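Local coordinates for protein 6-carboxyhexanoate-coa ligase (Bacillus subtilis, PDB 5FLL) that is a two-subunit ligase of mixed alpha/beta architecture, with pimeloyl-AMP, pyrophosphate and magnesium bound in a cleft of the fold, at residues K143-S148 against T240-L245; S53-K58 against D197-T202; Q93-L98 against Q213-M218. All blocks are in the same frame, centred on the assembly; numbering follows the deposited sequence.

Contact 1. Residues K143-S148 against T240-L245; sequences KGVRVS and TYIHDL. With WAQ (pimeloyl-AMP), chain C; PPV (pyrophosphate), chain D.
Val-145 lays its CG2 methyl obliquely across Ile-242, reaching CG1 of that residue at 3.9 Å, where the loop of the nucleotide pocket backs onto helix 238-247. With CG1 of Val-145 anti to its backbone N (chi1 171°), CG2 is the methyl turned to Ile-242, while CG1 leans toward Leu-245, 4.4 Å from its CD1. Val-147 adds its CG2, 4.2 Å from Leu-245 CB. Branched aliphatic residues suit this buried seam, since they fill it without leaving polar ends to satisfy. Leu-128 of strand 127-130 lies against both Val-145 and Ile-242.

One polar tie accompanies the packing. The amide N of Ser-148 donates to Leu-245 O at 3.3 Å, approaching 24° off the carbonyl plane; the same oxygen also accepts from Lys-181 NZ, so a carbonyl near the helix end has two donors, and the lysine would be expected to polarise it.

The opposite side of 143-148 reads the adenine of pimeloyl-AMP through the backbone: Val-147 N donates to N1, and N6 donates to Val-147 O at 2.9 Å in an almost straight bond (172°). Arg-146, pointing away from the helix, lays its guanidinium nearly parallel over one face of the adenine, with N7 of pimeloyl-AMP 3.1 Å from the guanidinium plane and offset toward its rim. Arg-124 O accepts a hydrogen bond and Glu-32 forms a salt bridge with the same group; an arginine suits the place because its flat, multi-donor end can cover the base and reach the anion at once. At its edge, in plane, Arg-146 NH1 donates to pyrophosphate O11 at 3.0 Å.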
loop_
_atom_site.group_PDB
_atom_site.type_symbol
_atom_site.label_atom_id
_atom_site.label_comp_id
_atom_site.label_asym_id
_atom_site.label_seq_id
_atom_site.Cartn_x
_atom_site.Cartn_y
_atom_site.Cartn_z
ATOM N N LYS A 143 10.686 5.242 13.842
ATOM C CA LYS A 143 10.192 5.441 12.492
ATOM C C LYS A 143 11.216 6.204 11.653
ATOM O O LYS A 143 11.498 5.841 10.502
ATOM C CB LYS A 143 8.849 6.168 12.522
ATOM C CG LYS A 143 8.228 6.396 11.148
ATOM C CD LYS A 143 6.860 7.096 11.230
ATOM C CE LYS A 143 6.985 8.600 11.550
ATOM N NZ LYS A 143 7.859 9.364 10.584
ATOM N N GLY A 144 11.786 7.262 12.218
ATOM C CA GLY A 144 12.685 8.110 11.454
ATOM C C GLY A 144 11.919 9.018 10.526
ATOM O O GLY A 144 10.693 8.982 10.446
ATOM N N VAL A 145 12.639 9.874 9.840
ATOM C CA VAL A 145 12.046 10.750 8.842
ATOM C C VAL A 145 12.370 10.145 7.487
ATOM O O VAL A 145 13.508 9.886 7.179
ATOM C CB VAL A 145 12.668 12.158 8.925
ATOM C CG1 VAL A 145 12.209 13.016 7.754
ATOM C CG2 VAL A 145 12.295 12.836 10.230
ATOM N N ARG A 146 11.345 9.918 6.695
ATOM C CA ARG A 146 11.497 9.283 5.401
ATOM C C ARG A 146 11.361 10.320 4.297
ATOM O O ARG A 146 10.289 10.833 4.038
ATOM C CB ARG A 146 10.475 8.167 5.229
ATOM C CG ARG A 146 10.822 7.216 4.090
ATOM C CD ARG A 146 11.903 6.201 4.444
ATOM N NE ARG A 146 12.359 5.483 3.233
ATOM C CZ ARG A 146 13.200 4.435 3.202
ATOM N NH1 ARG A 146 13.745 3.957 4.300
ATOM N NH2 ARG A 146 13.496 3.871 2.030
ATOM N N VAL A 147 12.485 10.634 3.679
ATOM C CA VAL A 147 12.524 11.532 2.563
ATOM C C VAL A 147 11.865 10.801 1.419
ATOM O O VAL A 147 12.234 9.673 1.117
ATOM C CB VAL A 147 13.978 11.825 2.144
ATOM C CG1 VAL A 147 14.013 12.799 0.982
ATOM C CG2 VAL A 147 14.789 12.343 3.308
ATOM N N SER A 148 10.920 11.428 0.755
ATOM C CA SER A 148 10.366 10.799 -0.414
ATOM C C SER A 148 10.070 11.801 -1.557
ATOM O O SER A 148 10.487 12.943 -1.506
ATOM C CB SER A 148 9.157 9.944 -0.042
ATOM O OG SER A 148 8.089 10.751 0.246
ATOM N N THR A 240 8.577 21.894 9.838
ATOM C CA THR A 240 8.717 22.494 8.523
ATOM C C THR A 240 9.676 21.673 7.680
ATOM O O THR A 240 9.390 21.311 6.544
ATOM C CB THR A 240 9.326 23.897 8.655
ATOM O OG1 THR A 240 8.553 24.676 9.579
ATOM C CG2 THR A 240 9.398 24.585 7.305
ATOM N N TYR A 241 10.837 21.409 8.243
ATOM C CA TYR A 241 11.893 20.757 7.510
ATOM C C TYR A 241 11.452 19.344 7.162
ATOM O O TYR A 241 11.724 18.839 6.065
ATOM C CB TYR A 241 13.197 20.715 8.345
ATOM C CG TYR A 241 13.740 22.068 8.835
ATOM C CD1 TYR A 241 13.506 23.252 8.131
ATOM C CD2 TYR A 241 14.478 22.149 10.018
ATOM C CE1 TYR A 241 14.035 24.449 8.557
ATOM C CE2 TYR A 241 15.000 23.355 10.462
ATOM C CZ TYR A 241 14.785 24.491 9.738
ATOM O OH TYR A 241 15.314 25.678 10.229
ATOM N N ILE A 242 10.779 18.698 8.113
ATOM C CA ILE A 242 10.320 17.327 7.933
ATOM C C ILE A 242 9.319 17.275 6.775
ATOM O O ILE A 242 9.369 16.392 5.931
ATOM C CB ILE A 242 9.682 16.805 9.250
ATOM C CG1 ILE A 242 10.785 16.422 10.249
ATOM C CG2 ILE A 242 8.760 15.621 8.979
ATOM C CD1 ILE A 242 10.255 16.038 11.609
ATOM N N HIS A 243 8.384 18.215 6.777
ATOM C CA HIS A 243 7.407 18.328 5.722
ATOM C C HIS A 243 8.080 18.521 4.360
ATOM O O HIS A 243 7.682 17.907 3.388
ATOM C CB HIS A 243 6.468 19.483 6.018
ATOM C CG HIS A 243 5.345 19.591 5.050
ATOM N ND1 HIS A 243 5.455 20.288 3.865
ATOM C CD2 HIS A 243 4.106 19.043 5.058
ATOM C CE1 HIS A 243 4.323 20.181 3.193
ATOM N NE2 HIS A 243 3.489 19.433 3.896
ATOM N N ASP A 244 9.093 19.377 4.288
ATOM C CA ASP A 244 9.828 19.567 3.046
ATOM C C ASP A 244 10.436 18.246 2.590
ATOM O O ASP A 244 10.334 17.858 1.427
ATOM C CB ASP A 244 10.924 20.619 3.211
ATOM C CG ASP A 244 10.374 22.029 3.426
ATOM O OD1 ASP A 244 9.284 22.313 2.917
ATOM O OD2 ASP A 244 11.013 22.838 4.139
ATOM N N LEU A 245 11.062 17.531 3.511
ATOM C CA LEU A 245 11.752 16.327 3.138
ATOM C C LEU A 245 10.784 15.241 2.685
ATOM O O LEU A 245 11.063 14.533 1.747
ATOM C CB LEU A 245 12.619 15.847 4.279
ATOM C CG LEU A 245 13.734 16.823 4.643
ATOM C CD1 LEU A 245 14.363 16.437 5.968
ATOM C CD2 LEU A 245 14.795 16.884 3.561
HETATM N N1 WAQ C . 14.620 8.777 3.827
HETATM C C2 WAQ C . 15.246 8.793 5.072
HETATM N N3 WAQ C . 16.131 7.775 5.406
HETATM C C4 WAQ C . 16.329 6.775 4.515
HETATM C C5 WAQ C . 15.731 6.776 3.312
HETATM C C6 WAQ C . 14.876 7.764 2.990
HETATM N N6 WAQ C . 14.291 7.703 1.800
HETATM N N7 WAQ C . 16.148 5.697 2.642
HETATM C C8 WAQ C . 16.984 5.020 3.411
HETATM N N9 WAQ C . 17.106 5.699 4.571
HETATM C "C1'" WAQ C . 17.882 5.336 5.760
HETATM C "C2'" WAQ C . 17.190 4.166 6.409
HETATM O "O2'" WAQ C . 17.440 4.155 7.786
HETATM C "C3'" WAQ C . 17.918 2.976 5.785
HETATM O "O3'" WAQ C . 17.742 1.797 6.564
HETATM C "C4'" WAQ C . 19.320 3.479 5.865
HETATM O "O4'" WAQ C . 19.218 4.891 5.511
HETATM C "C5'" WAQ C . 20.176 2.813 4.793
HETATM O "O5'" WAQ C . 19.376 2.712 3.682
HETATM O OAB WAQ C . 27.800 3.400 -3.640
HETATM O OAC WAQ C . 22.098 1.735 0.138
HETATM O OAD WAQ C . 20.247 0.495 2.661
HETATM O OAE WAQ C . 27.475 5.638 -3.954
HETATM O OAH WAQ C . 19.006 2.273 1.180
HETATM C CAK WAQ C . 25.336 4.585 -0.123
HETATM C CAL WAQ C . 26.473 4.333 -1.160
HETATM C CAM WAQ C . 24.384 3.402 -0.053
HETATM C CAN WAQ C . 25.939 4.398 -2.568
HETATM C CAO WAQ C . 23.494 3.501 1.173
HETATM O OAU WAQ C . 21.391 2.757 2.097
HETATM C CAW WAQ C . 27.185 4.494 -3.446
HETATM C CAX WAQ C . 22.243 2.578 1.044
HETATM P PBG WAQ C . 19.970 2.060 2.306
HETATM O O11 PPV D . 14.963 1.262 3.794
HETATM P P1 PPV D . 16.137 1.154 2.859
HETATM O O21 PPV D . 16.275 2.263 1.870
HETATM O O31 PPV D . 17.456 0.724 3.518
HETATM O OPP PPV D . 15.697 -0.079 1.870
HETATM P P2 PPV D . 16.713 -0.725 0.773
HETATM O O12 PPV D . 17.175 0.410 -0.114
HETATM O O22 PPV D . 15.858 -1.726 0.021
HETATM O O32 PPV D . 17.850 -1.282 1.614
#

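Contact 2. Residues S53-K58 against D197-T202; sequences SHSRGK and DPDYIT. With MG (magnesium ion), chain F; WAQ (pimeloyl-AMP), chain C; PPV (pyrophosphate), chain D.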
loop_
_atom_site.group_PDB
_atom_site.type_symbol
_atom_site.label_atom_id
_atom_site.label_comp_id
_atom_site.label_asym_id
_atom_site.label_seq_id
_atom_site.Cartn_x
_atom_site.Cartn_y
_atom_site.Cartn_z
ATOM N N SER A 53 13.526 -9.541 -2.740
ATOM C CA SER A 53 14.811 -10.187 -2.918
ATOM C C SER A 53 15.874 -9.505 -2.041
ATOM O O SER A 53 17.026 -9.416 -2.422
ATOM C CB SER A 53 15.205 -10.097 -4.386
ATOM O OG SER A 53 15.293 -8.741 -4.777
ATOM N N HIS A 54 15.479 -8.990 -0.881
ATOM C CA HIS A 54 16.395 -8.217 -0.071
ATOM C C HIS A 54 17.309 -9.108 0.759
ATOM O O HIS A 54 16.877 -10.127 1.289
ATOM C CB HIS A 54 15.638 -7.243 0.840
ATOM C CG HIS A 54 16.451 -6.062 1.254
ATOM N ND1 HIS A 54 17.449 -6.142 2.199
ATOM C CD2 HIS A 54 16.438 -4.774 0.826
ATOM C CE1 HIS A 54 18.004 -4.950 2.347
ATOM N NE2 HIS A 54 17.404 -4.101 1.530
ATOM N N SER A 55 18.565 -8.689 0.889
ATOM C CA SER A 55 19.580 -9.424 1.668
ATOM C C SER A 55 19.301 -9.485 3.169
ATOM O O SER A 55 19.750 -10.405 3.827
ATOM C CB SER A 55 20.982 -8.816 1.457
ATOM O OG SER A 55 21.033 -7.439 1.851
ATOM N N ARG A 56 18.529 -8.528 3.691
ATOM C CA ARG A 56 18.070 -8.579 5.071
ATOM C C ARG A 56 16.994 -9.660 5.302
ATOM O O ARG A 56 16.724 -10.013 6.441
ATOM C CB ARG A 56 17.534 -7.221 5.512
ATOM C CG ARG A 56 18.628 -6.164 5.700
ATOM C CD ARG A 56 18.084 -4.751 5.872
ATOM N NE ARG A 56 17.323 -4.596 7.115
ATOM C CZ ARG A 56 17.854 -4.306 8.305
ATOM N NH1 ARG A 56 19.172 -4.131 8.452
ATOM N NH2 ARG A 56 17.055 -4.224 9.358
ATOM N N GLY A 57 16.401 -10.201 4.239
ATOM C CA GLY A 57 15.436 -11.283 4.393
ATOM C C GLY A 57 14.148 -11.123 3.578
ATOM O O GLY A 57 13.896 -10.089 2.929
ATOM N N LYS A 58 13.341 -12.163 3.648
ATOM C CA LYS A 58 12.060 -12.237 3.013
ATOM C C LYS A 58 10.993 -11.594 3.890
ATOM O O LYS A 58 10.797 -11.993 5.027
ATOM C CB LYS A 58 11.694 -13.709 2.808
ATOM C CG LYS A 58 10.231 -13.921 2.469
ATOM C CD LYS A 58 9.782 -15.337 2.790
ATOM C CE LYS A 58 8.288 -15.501 2.560
ATOM N NZ LYS A 58 7.887 -16.937 2.625
ATOM N N ASP A 197 22.219 -2.817 4.870
ATOM C CA ASP A 197 22.200 -4.140 4.194
ATOM C C ASP A 197 23.484 -4.915 4.489
ATOM O O ASP A 197 24.571 -4.361 4.473
ATOM C CB ASP A 197 22.021 -3.985 2.681
ATOM C CG ASP A 197 20.869 -3.049 2.297
ATOM O OD1 ASP A 197 20.041 -2.633 3.139
ATOM O OD2 ASP A 197 20.818 -2.691 1.112
ATOM N N PRO A 198 23.375 -6.201 4.780
ATOM C CA PRO A 198 24.607 -6.933 5.099
ATOM C C PRO A 198 25.564 -7.064 3.921
ATOM O O PRO A 198 26.706 -7.438 4.106
ATOM C CB PRO A 198 24.099 -8.311 5.530
ATOM C CG PRO A 198 22.744 -8.431 4.919
ATOM C CD PRO A 198 22.177 -7.042 4.946
ATOM N N ASP A 199 25.109 -6.738 2.726
ATOM C CA ASP A 199 25.871 -7.040 1.521
ATOM C C ASP A 199 26.421 -5.789 0.796
ATOM O O ASP A 199 26.820 -5.861 -0.354
ATOM C CB ASP A 199 24.998 -7.889 0.557
ATOM C CG ASP A 199 23.793 -7.079 -0.042
ATOM O OD1 ASP A 199 23.529 -5.910 0.349
ATOM O OD2 ASP A 199 23.127 -7.610 -0.949
ATOM N N TYR A 200 26.449 -4.656 1.463
ATOM C CA TYR A 200 26.997 -3.451 0.848
ATOM C C TYR A 200 27.667 -2.603 1.893
ATOM O O TYR A 200 26.990 -2.100 2.792
ATOM C CB TYR A 200 25.884 -2.658 0.183
ATOM C CG TYR A 200 26.377 -1.702 -0.856
ATOM C CD1 TYR A 200 26.844 -2.162 -2.096
ATOM C CD2 TYR A 200 26.416 -0.339 -0.604
ATOM C CE1 TYR A 200 27.317 -1.283 -3.063
ATOM C CE2 TYR A 200 26.882 0.556 -1.553
ATOM C CZ TYR A 200 27.339 0.087 -2.780
ATOM O OH TYR A 200 27.799 0.984 -3.716
ATOM N N ILE A 201 28.981 -2.410 1.760
ATOM C CA ILE A 201 29.774 -1.663 2.757
ATOM C C ILE A 201 30.214 -0.260 2.328
ATOM O O ILE A 201 30.844 0.485 3.101
ATOM C CB ILE A 201 31.037 -2.424 3.137
ATOM C CG1 ILE A 201 31.946 -2.613 1.904
ATOM C CG2 ILE A 201 30.675 -3.771 3.730
ATOM C CD1 ILE A 201 33.363 -3.038 2.240
ATOM N N THR A 202 29.873 0.140 1.115
ATOM C CA THR A 202 30.155 1.504 0.719
ATOM C C THR A 202 29.128 2.441 1.296
ATOM O O THR A 202 27.949 2.096 1.412
ATOM C CB THR A 202 30.213 1.651 -0.780
ATOM O OG1 THR A 202 31.401 1.003 -1.259
ATOM C CG2 THR A 202 30.259 3.114 -1.152
HETATM MG MG MG F . 18.801 -1.011 3.311
HETATM N N1 WAQ C . 14.620 8.777 3.827
HETATM C C2 WAQ C . 15.246 8.793 5.072
HETATM N N3 WAQ C . 16.131 7.775 5.406
HETATM C C4 WAQ C . 16.329 6.775 4.515
HETATM C C5 WAQ C . 15.731 6.776 3.312
HETATM C C6 WAQ C . 14.876 7.764 2.990
HETATM N N6 WAQ C . 14.291 7.703 1.800
HETATM N N7 WAQ C . 16.148 5.697 2.642
HETATM C C8 WAQ C . 16.984 5.020 3.411
HETATM N N9 WAQ C . 17.106 5.699 4.571
HETATM C "C1'" WAQ C . 17.882 5.336 5.760
HETATM C "C2'" WAQ C . 17.190 4.166 6.409
HETATM O "O2'" WAQ C . 17.440 4.155 7.786
HETATM C "C3'" WAQ C . 17.918 2.976 5.785
HETATM O "O3'" WAQ C . 17.742 1.797 6.564
HETATM C "C4'" WAQ C . 19.320 3.479 5.865
HETATM O "O4'" WAQ C . 19.218 4.891 5.511
HETATM C "C5'" WAQ C . 20.176 2.813 4.793
HETATM O "O5'" WAQ C . 19.376 2.712 3.682
HETATM O OAB WAQ C . 27.800 3.400 -3.640
HETATM O OAC WAQ C . 22.098 1.735 0.138
HETATM O OAD WAQ C . 20.247 0.495 2.661
HETATM O OAE WAQ C . 27.475 5.638 -3.954
HETATM O OAH WAQ C . 19.006 2.273 1.180
HETATM C CAK WAQ C . 25.336 4.585 -0.123
HETATM C CAL WAQ C . 26.473 4.333 -1.160
HETATM C CAM WAQ C . 24.384 3.402 -0.053
HETATM C CAN WAQ C . 25.939 4.398 -2.568
HETATM C CAO WAQ C . 23.494 3.501 1.173
HETATM O OAU WAQ C . 21.391 2.757 2.097
HETATM C CAW WAQ C . 27.185 4.494 -3.446
HETATM C CAX WAQ C . 22.243 2.578 1.044
HETATM P PBG WAQ C . 19.970 2.060 2.306
HETATM O O11 PPV D . 14.963 1.262 3.794
HETATM P P1 PPV D . 16.137 1.154 2.859
HETATM O O21 PPV D . 16.275 2.263 1.870
HETATM O O31 PPV D . 17.456 0.724 3.518
HETATM O OPP PPV D . 15.697 -0.079 1.870
HETATM P P2 PPV D . 16.713 -0.725 0.773
HETATM O O12 PPV D . 17.175 0.410 -0.114
HETATM O O22 PPV D . 15.858 -1.726 0.021
HETATM O O32 PPV D . 17.850 -1.282 1.614
HETATM O O HOH W 1 17.218 -2.043 4.379
#
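Oxygen O32 of pyrophosphate is gripped from both sides of this contact: His-54 NE2 donates to it at 2.9 Å, and the magnesium ion carried by Asp-197 binds it at 2.0 Å. Two loops meet here at a magnesium-pyrophosphate site, each folded into a type I beta turn, His-54 to Gly-57 and Asp-197 to Tyr-200. Asp-197 OD1 also lies 2.0 Å from the metal, and Asp-196, O31 of pyrophosphate, OAD of pimeloyl-AMP and a water complete six ligands. A carboxylate suits this place because one oxygen can serve the metal while the other, OD2, pairs with Arg-171.

The imidazole stands nearly perpendicular to that carboxylate (86°), with Asp-197 OD1 at the ring edge, 3.2 Å from His-54 CE1. Its rotation is fixed from behind, where the amide N of Arg-56 donates to ND1 in the ring plane, so both ring nitrogens are engaged.

Beyond the metal the turns pack directly against each other. Ser-55 is short enough for Asp-199 and Pro-198 to close over it, its OG 3.3 Å from Pro-198 CD. The aliphatic part of Arg-56 runs across the proline at about a right angle, CG against CD at 3.7 Å.

Contact 3. Residues Q93-L98 against Q213-M218; sequences QKLARL and QRITAM. With WAQ (pimeloyl-AMP), chain C.
Bends in two flexible chains bring Gln-93 and Met-218 together. Both chains leave with CG anti to the carbonyl carbon; Gln-93 then bends at chi2 (-63°), swinging its amide off the helix toward the loop that follows strand 211-215, and Met-218 bends twice, at chi2 (-72°) and chi3 (-85°), bringing its CE methyl over one face of that amide. The side chains cross at about a right angle. Gln-93 NE2 donates to Met-218 O at 2.9 Å, in the carbonyl plane and on a lone pair, with the acceptor also lying close to the plane of the glutamine amide. The other end of that amide, OE1, is hydrogen-bonded to Tyr-114 OH, fixing the group's rotation. Glutamine suits the position because it supplies a donor and an acceptor on a chain long enough to span the gap.

The methyl CE of Met-218 lies against the amide of Gln-93, 3.6 Å from its NE2, and packs on Ala-96, 3.9 Å from CB. The small alanine lets the strand approach the helix, and Ile-215 reaches across to it with CD1, 3.8 Å from Ala-96 CB. Leu-95 borders the patch more loosely, its CD2 4.4 Å from Ile-215 CG1. Trp-194 of strand 188-194 touches both Gln-93 and Met-218.

Arg-214, next to Ile-215, serves the other side of the strand. Its guanidinium meets the terminal carboxylate of pimeloyl-AMP with two donors, NE to OAE at 2.6 Å and NH2 to OAB at 2.9 Å, a side-on bidentate pairing, one N-H donor for each oxygen. Alternation along strand 211-215 thus gives one face to helix 89-103 and the other to the ligand, the layered helix-on-sheet packing characteristic of an alpha/beta fold.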
loop_
_atom_site.group_PDB
_atom_site.type_symbol
_atom_site.label_atom_id
_atom_site.label_comp_id
_atom_site.label_asym_id
_atom_site.label_seq_id
_atom_site.Cartn_x
_atom_site.Cartn_y
_atom_site.Cartn_z
ATOM N N GLN A 93 35.644 5.527 8.353
ATOM C CA GLN A 93 34.961 6.304 9.371
ATOM C C GLN A 93 35.805 7.541 9.741
ATOM O O GLN A 93 35.280 8.631 9.931
ATOM C CB GLN A 93 34.639 5.430 10.618
ATOM C CG GLN A 93 33.539 4.391 10.389
ATOM C CD GLN A 93 32.184 5.006 10.057
ATOM O OE1 GLN A 93 31.936 6.163 10.316
ATOM N NE2 GLN A 93 31.301 4.221 9.476
ATOM N N LYS A 94 37.112 7.365 9.829
ATOM C CA LYS A 94 37.993 8.464 10.202
ATOM C C LYS A 94 37.939 9.551 9.139
ATOM O O LYS A 94 37.804 10.721 9.459
ATOM C CB LYS A 94 39.406 7.949 10.380
ATOM C CG LYS A 94 40.251 8.707 11.385
ATOM C CD LYS A 94 41.583 7.980 11.660
ATOM C CE LYS A 94 42.631 8.336 10.611
ATOM N NZ LYS A 94 43.944 7.653 10.831
ATOM N N LEU A 95 37.946 9.132 7.877
ATOM C CA LEU A 95 37.751 10.049 6.772
ATOM C C LEU A 95 36.377 10.717 6.826
ATOM O O LEU A 95 36.243 11.936 6.672
ATOM C CB LEU A 95 37.936 9.330 5.428
ATOM C CG LEU A 95 37.786 10.196 4.166
ATOM C CD1 LEU A 95 38.881 11.259 4.111
ATOM C CD2 LEU A 95 37.861 9.315 2.912
ATOM N N ALA A 96 35.357 9.931 7.104
ATOM C CA ALA A 96 34.023 10.464 7.172
ATOM C C ALA A 96 33.949 11.632 8.156
ATOM O O ALA A 96 33.348 12.658 7.837
ATOM C CB ALA A 96 33.030 9.373 7.563
ATOM N N ARG A 97 34.524 11.450 9.345
ATOM C CA ARG A 97 34.547 12.491 10.364
ATOM C C ARG A 97 35.353 13.709 9.957
ATOM O O ARG A 97 34.974 14.821 10.260
ATOM C CB ARG A 97 35.073 11.944 11.708
ATOM C CG ARG A 97 34.102 10.937 12.319
ATOM C CD ARG A 97 34.349 10.542 13.756
ATOM N NE ARG A 97 35.457 9.627 13.847
ATOM C CZ ARG A 97 35.407 8.289 13.683
ATOM N NH1 ARG A 97 34.272 7.639 13.414
ATOM N NH2 ARG A 97 36.540 7.593 13.768
ATOM N N LEU A 98 36.453 13.515 9.258
ATOM C CA LEU A 98 37.236 14.649 8.808
ATOM C C LEU A 98 36.414 15.470 7.779
ATOM O O LEU A 98 36.352 16.690 7.840
ATOM C CB LEU A 98 38.559 14.159 8.204
ATOM C CG LEU A 98 39.450 15.208 7.497
ATOM C CD1 LEU A 98 39.824 16.354 8.443
ATOM C CD2 LEU A 98 40.702 14.565 6.916
ATOM N N GLN A 213 30.517 12.546 -1.313
ATOM C CA GLN A 213 31.819 11.948 -1.101
ATOM C C GLN A 213 31.638 10.488 -0.734
ATOM O O GLN A 213 31.253 10.146 0.389
ATOM C CB GLN A 213 32.552 12.688 0.018
ATOM C CG GLN A 213 32.933 14.134 -0.344
ATOM C CD GLN A 213 34.179 14.193 -1.210
ATOM O OE1 GLN A 213 35.024 13.313 -1.126
ATOM N NE2 GLN A 213 34.319 15.247 -2.009
ATOM N N ARG A 214 31.893 9.616 -1.694
ATOM C CA ARG A 214 31.752 8.205 -1.459
ATOM C C ARG A 214 32.975 7.685 -0.741
ATOM O O ARG A 214 34.096 8.178 -0.933
ATOM C CB ARG A 214 31.599 7.476 -2.788
ATOM C CG ARG A 214 30.393 7.940 -3.570
ATOM C CD ARG A 214 30.367 7.355 -4.958
ATOM N NE ARG A 214 29.895 5.984 -4.953
ATOM C CZ ARG A 214 30.613 4.946 -5.364
ATOM N NH1 ARG A 214 31.836 5.110 -5.806
ATOM N NH2 ARG A 214 30.082 3.734 -5.344
ATOM N N ILE A 215 32.743 6.684 0.093
ATOM C CA ILE A 215 33.779 6.111 0.930
ATOM C C ILE A 215 33.552 4.599 0.839
ATOM O O ILE A 215 32.474 4.090 1.187
ATOM C CB ILE A 215 33.648 6.599 2.395
ATOM C CG1 ILE A 215 33.621 8.143 2.462
ATOM C CG2 ILE A 215 34.776 6.046 3.231
ATOM C CD1 ILE A 215 33.406 8.720 3.851
ATOM N N THR A 216 34.534 3.898 0.297
ATOM C CA THR A 216 34.284 2.553 -0.223
ATOM C C THR A 216 34.165 1.466 0.841
ATOM O O THR A 216 33.746 0.348 0.519
ATOM C CB THR A 216 35.390 2.116 -1.191
ATOM O OG1 THR A 216 36.630 2.241 -0.500
ATOM C CG2 THR A 216 35.370 2.991 -2.438
ATOM N N ALA A 217 34.575 1.769 2.069
ATOM C CA ALA A 217 34.373 0.860 3.186
ATOM C C ALA A 217 33.993 1.626 4.427
ATOM O O ALA A 217 34.819 2.323 4.985
ATOM C CB ALA A 217 35.629 0.051 3.451
ATOM N N MET A 218 32.747 1.457 4.875
ATOM C CA MET A 218 32.233 2.145 6.068
ATOM C C MET A 218 31.810 1.172 7.177
ATOM O O MET A 218 31.563 1.588 8.303
ATOM C CB MET A 218 31.058 3.041 5.684
ATOM C CG MET A 218 31.452 4.255 4.856
ATOM S SD MET A 218 32.316 5.457 5.905
ATOM C CE MET A 218 30.896 6.287 6.567
HETATM N N1 WAQ C . 14.620 8.777 3.827
HETATM C C2 WAQ C . 15.246 8.793 5.072
HETATM N N3 WAQ C . 16.131 7.775 5.406
HETATM C C4 WAQ C . 16.329 6.775 4.515
HETATM C C5 WAQ C . 15.731 6.776 3.312
HETATM C C6 WAQ C . 14.876 7.764 2.990
HETATM N N6 WAQ C . 14.291 7.703 1.800
HETATM N N7 WAQ C . 16.148 5.697 2.642
HETATM C C8 WAQ C . 16.984 5.020 3.411
HETATM N N9 WAQ C . 17.106 5.699 4.571
HETATM C "C1'" WAQ C . 17.882 5.336 5.760
HETATM C "C2'" WAQ C . 17.190 4.166 6.409
HETATM O "O2'" WAQ C . 17.440 4.155 7.786
HETATM C "C3'" WAQ C . 17.918 2.976 5.785
HETATM O "O3'" WAQ C . 17.742 1.797 6.564
HETATM C "C4'" WAQ C . 19.320 3.479 5.865
HETATM O "O4'" WAQ C . 19.218 4.891 5.511
HETATM C "C5'" WAQ C . 20.176 2.813 4.793
HETATM O "O5'" WAQ C . 19.376 2.712 3.682
HETATM O OAB WAQ C . 27.800 3.400 -3.640
HETATM O OAC WAQ C . 22.098 1.735 0.138
HETATM O OAD WAQ C . 20.247 0.495 2.661
HETATM O OAE WAQ C . 27.475 5.638 -3.954
HETATM O OAH WAQ C . 19.006 2.273 1.180
HETATM C CAK WAQ C . 25.336 4.585 -0.123
HETATM C CAL WAQ C . 26.473 4.333 -1.160
HETATM C CAM WAQ C . 24.384 3.402 -0.053
HETATM C CAN WAQ C . 25.939 4.398 -2.568
HETATM C CAO WAQ C . 23.494 3.501 1.173
HETATM O OAU WAQ C . 21.391 2.757 2.097
HETATM C CAW WAQ C . 27.185 4.494 -3.446
HETATM C CAX WAQ C . 22.243 2.578 1.044
HETATM P PBG WAQ C . 19.970 2.060 2.306
#

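Overall arrangement
The three contacts stand around one ligand, pimeloyl-AMP, which touches all of them, while pyrophosphate touches contacts 1 and 2. Contact 1 lies across the chain's centre from the others, its centre about 24 Å from that of contact 2 and 25 Å from that of contact 3. Contacts 2 and 3 have centres 20 Å apart yet meet directly, since 197-202 leads into strand 203-207, the neighbour of strand 211-215 in the seven-stranded mixed sheet. Along the chain the order is 53-58, 93-98, 143-148, 197-202, 213-218, 240-245, so every pair of contacts interleaves. The pocket is therefore assembled from distant parts of the sequence.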